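Local coordinates for protein ethylbenzene dehydrogenase beta-subunit (Aromatoleum aromaticum, PDB 2IVF) that carries three four-iron iron-sulfur clusters and one three-iron cluster as the ferredoxin-like beta subunit of a three-chain assembly, at residues Leu178-Gln181 and Glu182-Lys185; His314-Arg317 and Glu318-Arg321. All coordinates share one frame; numbering follows the deposited sequence.

Interaction 1: Leu178-Gln181 and Glu182-Lys185; sequences LVDQ and ERCK. With HEM (protoporphyrin IX containing Fe), chain X; F3S (Fe3-s4 cluster), chain R.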
# COMPACT_ATOMS: atom_id res chain seq x y z
N LEU B 178 16.50 -11.48 -25.60
CA LEU B 178 15.49 -12.51 -25.36
C LEU B 178 16.09 -13.91 -25.26
O LEU B 178 17.09 -14.22 -25.91
CB LEU B 178 14.44 -12.49 -26.50
CG LEU B 178 13.57 -11.21 -26.58
CD1 LEU B 178 12.78 -11.25 -27.87
CD2 LEU B 178 12.62 -11.02 -25.39
N VAL B 179 15.43 -14.75 -24.48
CA VAL B 179 15.71 -16.20 -24.43
C VAL B 179 14.67 -16.91 -25.29
O VAL B 179 13.48 -16.90 -24.97
CB VAL B 179 15.60 -16.77 -22.99
CG1 VAL B 179 15.82 -18.32 -23.03
CG2 VAL B 179 16.57 -16.10 -22.03
N ASP B 180 15.12 -17.50 -26.39
CA ASP B 180 14.28 -18.29 -27.27
C ASP B 180 13.78 -19.54 -26.54
O ASP B 180 14.55 -20.48 -26.28
CB ASP B 180 15.09 -18.65 -28.51
CG ASP B 180 14.37 -19.58 -29.44
OD1 ASP B 180 13.45 -20.32 -29.02
OD2 ASP B 180 14.78 -19.59 -30.64
N GLN B 181 12.50 -19.52 -26.18
CA GLN B 181 11.94 -20.53 -25.30
C GLN B 181 11.88 -21.90 -25.95
O GLN B 181 11.78 -22.89 -25.25
CB GLN B 181 10.55 -20.11 -24.84
CG GLN B 181 10.62 -18.88 -23.99
CD GLN B 181 11.46 -19.12 -22.74
OE1 GLN B 181 11.07 -19.94 -21.89
NE2 GLN B 181 12.61 -18.42 -22.62
N GLU B 182 11.95 -21.97 -27.27
CA GLU B 182 11.99 -23.26 -27.97
C GLU B 182 13.37 -23.91 -27.96
O GLU B 182 13.48 -25.13 -27.96
CB GLU B 182 11.56 -23.10 -29.43
CG GLU B 182 10.14 -22.60 -29.59
CD GLU B 182 9.65 -22.54 -31.04
OE1 GLU B 182 10.41 -22.93 -31.98
OE2 GLU B 182 8.48 -22.12 -31.24
N ARG B 183 14.42 -23.11 -28.04
CA ARG B 183 15.79 -23.62 -28.12
C ARG B 183 16.40 -23.79 -26.71
O ARG B 183 17.29 -24.61 -26.52
CB ARG B 183 16.61 -22.64 -28.97
CG ARG B 183 18.05 -23.00 -29.30
CD ARG B 183 18.58 -22.14 -30.53
NE ARG B 183 18.18 -20.71 -30.44
CZ ARG B 183 17.83 -19.92 -31.47
NH1 ARG B 183 17.78 -20.40 -32.71
NH2 ARG B 183 17.51 -18.64 -31.25
N CYS B 184 15.91 -23.01 -25.74
CA CYS B 184 16.44 -23.04 -24.37
C CYS B 184 16.31 -24.45 -23.78
O CYS B 184 15.26 -25.08 -23.87
CB CYS B 184 15.72 -22.05 -23.46
SG CYS B 184 16.40 -22.02 -21.77
N LYS B 185 17.42 -24.92 -23.19
CA LYS B 185 17.50 -26.24 -22.59
C LYS B 185 17.61 -26.14 -21.07
O LYS B 185 17.82 -27.14 -20.42
CB LYS B 185 18.73 -26.94 -23.12
CG LYS B 185 18.68 -27.18 -24.62
CD LYS B 185 19.94 -27.83 -25.06
CE LYS B 185 19.98 -28.10 -26.53
NZ LYS B 185 21.14 -28.97 -26.83
CHA HEM X . 25.76 -31.06 -24.95
CHB HEM X . 26.70 -35.79 -25.25
CHC HEM X . 31.48 -35.01 -25.45
CHD HEM X . 30.53 -30.29 -24.97
C1A HEM X . 25.63 -32.41 -25.03
C2A HEM X . 24.38 -33.11 -25.07
C3A HEM X . 24.63 -34.43 -25.16
C4A HEM X . 26.06 -34.58 -25.17
CMA HEM X . 23.62 -35.58 -25.23
CAA HEM X . 23.00 -32.41 -25.02
CBA HEM X . 22.67 -32.01 -23.60
CGA HEM X . 21.32 -31.35 -23.63
O1A HEM X . 20.70 -31.23 -24.72
O2A HEM X . 20.86 -30.95 -22.55
C1B HEM X . 28.05 -36.01 -25.29
C2B HEM X . 28.70 -37.30 -25.28
C3B HEM X . 30.02 -37.09 -25.34
C4B HEM X . 30.25 -35.66 -25.39
CMB HEM X . 27.95 -38.64 -25.19
CAB HEM X . 31.12 -38.15 -25.33
CBB HEM X . 32.25 -38.01 -26.03
C1C HEM X . 31.64 -33.66 -25.28
C2C HEM X . 32.89 -32.98 -25.01
C3C HEM X . 32.59 -31.67 -24.87
C4C HEM X . 31.16 -31.51 -25.02
CMC HEM X . 34.28 -33.67 -24.95
CAC HEM X . 33.52 -30.47 -24.60
CBC HEM X . 34.75 -30.43 -25.11
C1D HEM X . 29.19 -30.06 -24.96
C2D HEM X . 28.62 -28.74 -24.91
C3D HEM X . 27.12 -28.99 -24.91
C4D HEM X . 26.96 -30.42 -24.93
CMD HEM X . 29.41 -27.39 -24.90
CAD HEM X . 25.96 -27.99 -24.87
CBD HEM X . 25.46 -27.78 -26.29
CGD HEM X . 23.98 -27.57 -26.34
O1D HEM X . 23.51 -27.02 -27.37
O2D HEM X . 23.28 -27.95 -25.37
NA HEM X . 26.64 -33.34 -25.10
NB HEM X . 29.03 -35.04 -25.37
NC HEM X . 30.60 -32.74 -25.27
ND HEM X . 28.19 -31.03 -24.97
FE HEM X . 28.61 -33.04 -25.21
FE1 F3S R . 18.67 -21.61 -21.66
FE3 F3S R . 21.11 -21.14 -22.58
FE4 F3S R . 20.44 -20.11 -20.32
S1 F3S R . 19.98 -23.08 -22.64
S2 F3S R . 18.90 -21.48 -19.45
S3 F3S R . 19.50 -19.72 -22.29
S4 F3S R . 22.42 -20.99 -20.79
O HOH W 1 12.94 -25.55 -24.72

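Interaction 2: His314-Arg317 and Glu318-Arg321; sequences HTER and ENMR. With PO4 (phosphate ion), chain P.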
# COMPACT_ATOMS: atom_id res chain seq x y z
N HIS B 314 21.07 19.79 -8.00
CA HIS B 314 20.87 20.88 -7.05
C HIS B 314 20.93 22.20 -7.76
O HIS B 314 20.13 23.07 -7.44
CB HIS B 314 21.84 20.75 -5.90
CG HIS B 314 21.49 19.62 -4.98
ND1 HIS B 314 20.38 19.64 -4.15
CD2 HIS B 314 22.06 18.40 -4.80
CE1 HIS B 314 20.30 18.50 -3.49
NE2 HIS B 314 21.30 17.72 -3.87
N THR B 315 21.82 22.36 -8.75
CA THR B 315 21.93 23.63 -9.44
C THR B 315 20.64 23.90 -10.21
O THR B 315 20.06 25.00 -10.16
CB THR B 315 23.13 23.63 -10.39
OG1 THR B 315 24.29 23.51 -9.58
CG2 THR B 315 23.25 24.93 -11.16
N GLU B 316 20.18 22.89 -10.91
CA GLU B 316 19.03 23.05 -11.80
C GLU B 316 17.79 23.31 -10.97
O GLU B 316 16.93 24.12 -11.35
CB GLU B 316 18.87 21.85 -12.69
CG GLU B 316 19.92 21.80 -13.82
CD GLU B 316 20.04 23.11 -14.58
OE1 GLU B 316 19.02 23.72 -14.90
OE2 GLU B 316 21.18 23.53 -14.88
N ARG B 317 17.69 22.62 -9.86
CA ARG B 317 16.60 22.85 -8.95
C ARG B 317 16.61 24.30 -8.46
O ARG B 317 15.59 24.96 -8.42
CB ARG B 317 16.71 21.88 -7.81
CG ARG B 317 15.65 22.04 -6.81
CD ARG B 317 15.72 20.92 -5.79
NE ARG B 317 14.72 21.16 -4.77
CZ ARG B 317 14.86 20.83 -3.50
NH1 ARG B 317 16.00 20.34 -3.03
NH2 ARG B 317 13.84 21.06 -2.68
N GLU B 318 17.79 24.82 -8.13
CA GLU B 318 17.92 26.23 -7.80
C GLU B 318 17.55 27.17 -8.95
O GLU B 318 16.92 28.20 -8.72
CB GLU B 318 19.32 26.55 -7.29
CG GLU B 318 19.52 28.02 -7.02
CD GLU B 318 18.57 28.62 -6.00
OE1 GLU B 318 18.09 27.89 -5.10
OE2 GLU B 318 18.32 29.85 -6.10
N ASN B 319 17.92 26.82 -10.17
CA ASN B 319 17.51 27.61 -11.33
C ASN B 319 15.98 27.73 -11.38
O ASN B 319 15.45 28.80 -11.66
CB ASN B 319 18.03 26.99 -12.62
CG ASN B 319 19.53 27.15 -12.78
OD1 ASN B 319 20.15 28.09 -12.26
ND2 ASN B 319 20.12 26.24 -13.55
N MET B 320 15.29 26.62 -11.13
CA MET B 320 13.82 26.61 -11.11
C MET B 320 13.26 27.50 -10.05
O MET B 320 12.39 28.33 -10.30
CB MET B 320 13.29 25.22 -10.83
CG MET B 320 13.43 24.38 -11.97
SD MET B 320 12.18 24.78 -13.20
CE MET B 320 10.76 23.92 -12.56
N ARG B 321 13.76 27.28 -8.85
CA ARG B 321 13.32 28.01 -7.71
C ARG B 321 13.51 29.48 -7.89
O ARG B 321 12.64 30.26 -7.52
CB ARG B 321 14.08 27.53 -6.48
CG ARG B 321 13.49 28.01 -5.19
CD ARG B 321 14.45 27.80 -4.07
NE ARG B 321 14.34 26.46 -3.49
CZ ARG B 321 15.25 25.49 -3.55
NH1 ARG B 321 16.40 25.67 -4.20
NH2 ARG B 321 15.01 24.34 -2.92
P PO4 P . 18.89 22.77 -3.94
O1 PO4 P . 18.80 23.44 -5.31
O2 PO4 P . 18.59 21.28 -4.13
O3 PO4 P . 20.28 22.95 -3.33
O4 PO4 P . 17.86 23.39 -3.02

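Interaction 1: Leu178-Gln181 and Glu182-Lys185
Asp-180 and Cys-184 close a tight turn directly after a strand, the backbone O of Asp-180 accepting from Cys-184 N at 2.9 Å. The Asp-180 side chain reinforces this turn. Its CG stands anti to the backbone N (chi1 174°), which sends OD1 over the residues that follow. OD1 accepts from Glu-182 N at 2.8 Å, nearly in line with its own C-O bond, forming an Asx turn, and from Arg-183 N at 3.1 Å, which approaches from above the carboxylate plane. The other oxygen, OD2, lies over a face of the Arg-183 guanidinium, 3.0 Å from NH2. No N-H points at it, leaving a salt bridge of charge alone, with the two planes 65° apart. Val-179 packs its CG1 on Cys-184 CB at 3.8 Å, while Cys-184 SG binds FE1 of the three-iron cluster at 2.3 Å. Next to it, the extended Lys-185 chain lets NZ donate hydrogen bonds to haem O2D, at 2.8 Å, and to O1A. The turn runs from the hairpin of strands 168-170 and 177-179 toward helix 189-193. Gln-181 ties it to strand 207-210 through Thr-207 and Ser-208, and Val-179 packs on Ile-168.

Interaction 2: His314-Arg317 and Glu318-Arg321
Arg-317 and Arg-321, one helical turn apart, reach round the same phosphate ion, which probably came from the crystallisation liquor. Arg-321 turns the edge of its guanidinium to the ion, so that NH1 and NH2 both donate to O4, each at 3.0 Å; Arg-317 NH1 takes O2, also at 3.0 Å. The imidazole of His-314 meets O2 edge-on through ND1, at a modelled separation too short to trust in detail. The anion probably offsets the closeness of the two guanidinium groups: Arg-321 NH2 sits 3.5 Å from Arg-317 NH2, over a face of that guanidinium. Further out, a bend at chi3 (-87°) swings the Arg-321 group back along the helix, where NH1 also forms a salt bridge with Glu-318 OE1 at 2.9 Å. Arg-317 is anchored by the alpha subunit, with a salt bridge to Asp-293 and hydrogen bonds to Arg-272 O and Ala-276 O of that chain. Elsewhere on the helix, Asn-319 ND2 donates to Glu-316 OE1 at 3.1 Å, and Ser-326 also binds that oxygen. Regular backbone bonds, such as Arg-321 N to Arg-317 O at 3.0 Å, keep these spacings. His-314, Arg-317 and Arg-321 together form a basic patch on one side of helix 306-321 that binds an anion in the crystal.

The two contacts illustrate how local sequence neighbours can serve different ends. Their centres lie about 48 Å apart, on opposite sides of the chain's centre, and they share no secondary structure. Interaction 1 is an irregular turn in which one aspartate organises the backbone; its buried Cys-184 binds the three-iron cluster, while Glu-182 and Arg-183 are exposed. In interaction 2, helix 306-321 supplies the regular frame and long charged side chains do the work, Arg-317 buried against the alpha subunit and His-314, Glu-318 and Arg-321 exposed. In 178-185 the bound groups are an Fe3-S4 cluster and a haem, whereas 314-321 holds a phosphate ion probably from the crystallisation liquor. Both touch the alpha subunit, 178-185 by packing and 314-321 also through polar bonds.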